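Local atomic coordinates of cupin 2, conserved barrel (Desulfitobacterium hafniense, PDB entry 2OZJ), a protein that is of unknown function but belongs to the cupin superfamily, whose members share a conserved small beta-barrel. Residues I20-E24 with G100-M104. Numbering follows the deposited sequence.
Sequences IEARE and GRFKM
Lys103 reaches over to the loop 20-24, its ammonium NZ giving a weak hydrogen bond to Ile20 O at 2.9 Å. With chi1 at -62°, CG sits beside the backbone N, and the extended chain beyond it carries NZ to the loop. Stem and Ile20 slide past each other in opposite directions: Lys103 CD lies 3.9 Å from Ile20 CG2, a branched hydrocarbon suited to a buried lysine stem. The methyl of Ala22 is small enough to fit between loop and lysine, Ala22 CB lying 3.8 Å from Lys103 CE. Ala17 O is the stronger partner of NZ, and Gln66 OE1 a further acceptor.

At the outer end Arg101, bent at chi2 and chi3, folds its long, flexible arm against the loop backbone, one guanidinium face over Arg23 C. Glu24 supplies a carboxylate: OE1 meets the guanidinium edge in plane, 3.4 Å from Arg101 NH1, in a salt bridge whose hydrogen bond is weak though nearly straight (166°). Glu21 and Arg23 point away and form a weak salt bridge of their own.

Phe102, directed away from the loop, meets Phe45 edge-to-face. The loop between strands 14-15 and 28-34 thus runs roughly antiparallel alongside residues 101-103, where the chain enters strand 102-109, between strands 38-46 and 60-65.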
loop_
_atom_site.group_PDB
_atom_site.type_symbol
_atom_site.label_atom_id
_atom_site.label_comp_id
_atom_site.label_asym_id
_atom_site.label_seq_id
_atom_site.Cartn_x
_atom_site.Cartn_y
_atom_site.Cartn_z
ATOM N N ILE A 20 2.864 -13.578 1.632
ATOM C CA ILE A 20 3.899 -13.873 2.637
ATOM C C ILE A 20 3.299 -14.720 3.770
ATOM O O ILE A 20 2.186 -14.462 4.227
ATOM C CB ILE A 20 4.584 -12.572 3.157
ATOM C CG1 ILE A 20 5.917 -12.858 3.853
ATOM C CG2 ILE A 20 3.691 -11.748 4.093
ATOM C CD1 ILE A 20 6.749 -11.598 4.028
ATOM N N GLU A 21 4.025 -15.731 4.223
ATOM C CA GLU A 21 3.603 -16.472 5.414
ATOM C C GLU A 21 3.953 -15.722 6.693
ATOM O O GLU A 21 4.695 -14.753 6.654
ATOM C CB GLU A 21 4.237 -17.858 5.430
ATOM C CG GLU A 21 3.773 -18.676 4.233
ATOM C CD GLU A 21 4.753 -19.779 3.853
ATOM O OE1 GLU A 21 5.867 -19.471 3.376
ATOM O OE2 GLU A 21 4.402 -20.948 4.028
ATOM N N ALA A 22 3.377 -16.151 7.814
ATOM C CA ALA A 22 3.775 -15.649 9.090
ATOM C C ALA A 22 4.281 -16.873 9.894
ATOM O O ALA A 22 3.856 -18.032 9.709
ATOM C CB ALA A 22 2.622 -14.810 9.754
ATOM N N ARG A 23 5.322 -16.643 10.672
ATOM C CA ARG A 23 5.937 -17.715 11.426
ATOM C C ARG A 23 6.140 -17.194 12.838
ATOM O O ARG A 23 6.321 -15.999 13.059
ATOM C CB ARG A 23 7.275 -18.125 10.808
ATOM C CG ARG A 23 7.191 -18.795 9.426
ATOM C CD ARG A 23 7.110 -20.303 9.562
ATOM N NE ARG A 23 7.119 -20.997 8.277
ATOM C CZ ARG A 23 6.070 -21.113 7.459
ATOM N NH1 ARG A 23 4.879 -20.589 7.765
ATOM N NH2 ARG A 23 6.213 -21.765 6.312
ATOM N N GLU A 24 6.120 -18.100 13.804
ATOM C CA GLU A 24 6.313 -17.742 15.203
ATOM C C GLU A 24 7.753 -17.298 15.471
ATOM O O GLU A 24 8.010 -16.357 16.220
ATOM C CB GLU A 24 6.018 -18.978 16.078
ATOM C CG GLU A 24 5.831 -18.672 17.537
ATOM C CD GLU A 24 4.638 -17.755 17.820
ATOM O OE1 GLU A 24 3.696 -17.669 16.998
ATOM O OE2 GLU A 24 4.659 -17.109 18.881
ATOM N N GLY A 100 1.803 -11.062 19.025
ATOM C CA GLY A 100 1.702 -12.306 18.280
ATOM C C GLY A 100 2.234 -12.129 16.868
ATOM O O GLY A 100 3.026 -11.221 16.583
ATOM N N ARG A 101 1.812 -13.027 15.989
ATOM C CA ARG A 101 2.206 -12.992 14.592
ATOM C C ARG A 101 1.514 -11.839 13.851
ATOM O O ARG A 101 0.381 -11.485 14.150
ATOM C CB ARG A 101 1.843 -14.304 13.899
ATOM C CG ARG A 101 2.636 -15.505 14.382
ATOM C CD ARG A 101 1.753 -16.740 14.509
ATOM N NE ARG A 101 1.745 -17.539 13.287
ATOM C CZ ARG A 101 2.309 -18.745 13.157
ATOM N NH1 ARG A 101 2.944 -19.347 14.171
ATOM N NH2 ARG A 101 2.221 -19.370 11.989
ATOM N N PHE A 102 2.215 -11.218 12.920
ATOM C CA PHE A 102 1.585 -10.230 12.043
ATOM C C PHE A 102 2.323 -10.114 10.709
ATOM O O PHE A 102 3.449 -10.581 10.549
ATOM C CB PHE A 102 1.416 -8.841 12.731
ATOM C CG PHE A 102 2.653 -8.020 12.755
ATOM C CD1 PHE A 102 3.744 -8.414 13.511
ATOM C CD2 PHE A 102 2.739 -6.858 11.994
ATOM C CE1 PHE A 102 4.902 -7.673 13.523
ATOM C CE2 PHE A 102 3.892 -6.123 12.006
ATOM C CZ PHE A 102 4.975 -6.523 12.754
ATOM N N LYS A 103 1.633 -9.491 9.759
ATOM C CA LYS A 103 2.147 -9.212 8.467
ATOM C C LYS A 103 1.922 -7.738 8.179
ATOM O O LYS A 103 0.866 -7.182 8.519
ATOM C CB LYS A 103 1.404 -10.017 7.418
ATOM C CG LYS A 103 1.516 -11.519 7.547
ATOM C CD LYS A 103 0.629 -12.197 6.505
ATOM C CE LYS A 103 0.585 -13.717 6.695
ATOM N NZ LYS A 103 -0.317 -14.367 5.697
HETATM N N MSE A 104 2.906 -7.080 7.585
HETATM C CA MSE A 104 2.746 -5.679 7.199
HETATM C C MSE A 104 3.391 -5.334 5.870
HETATM O O MSE A 104 4.329 -5.988 5.418
HETATM C CB MSE A 104 3.331 -4.768 8.277
HETATM C CG MSE A 104 4.814 -4.843 8.356
HETATM SE SE MSE A 104 5.583 -3.564 9.560
HETATM C CE MSE A 104 7.309 -4.404 9.610
#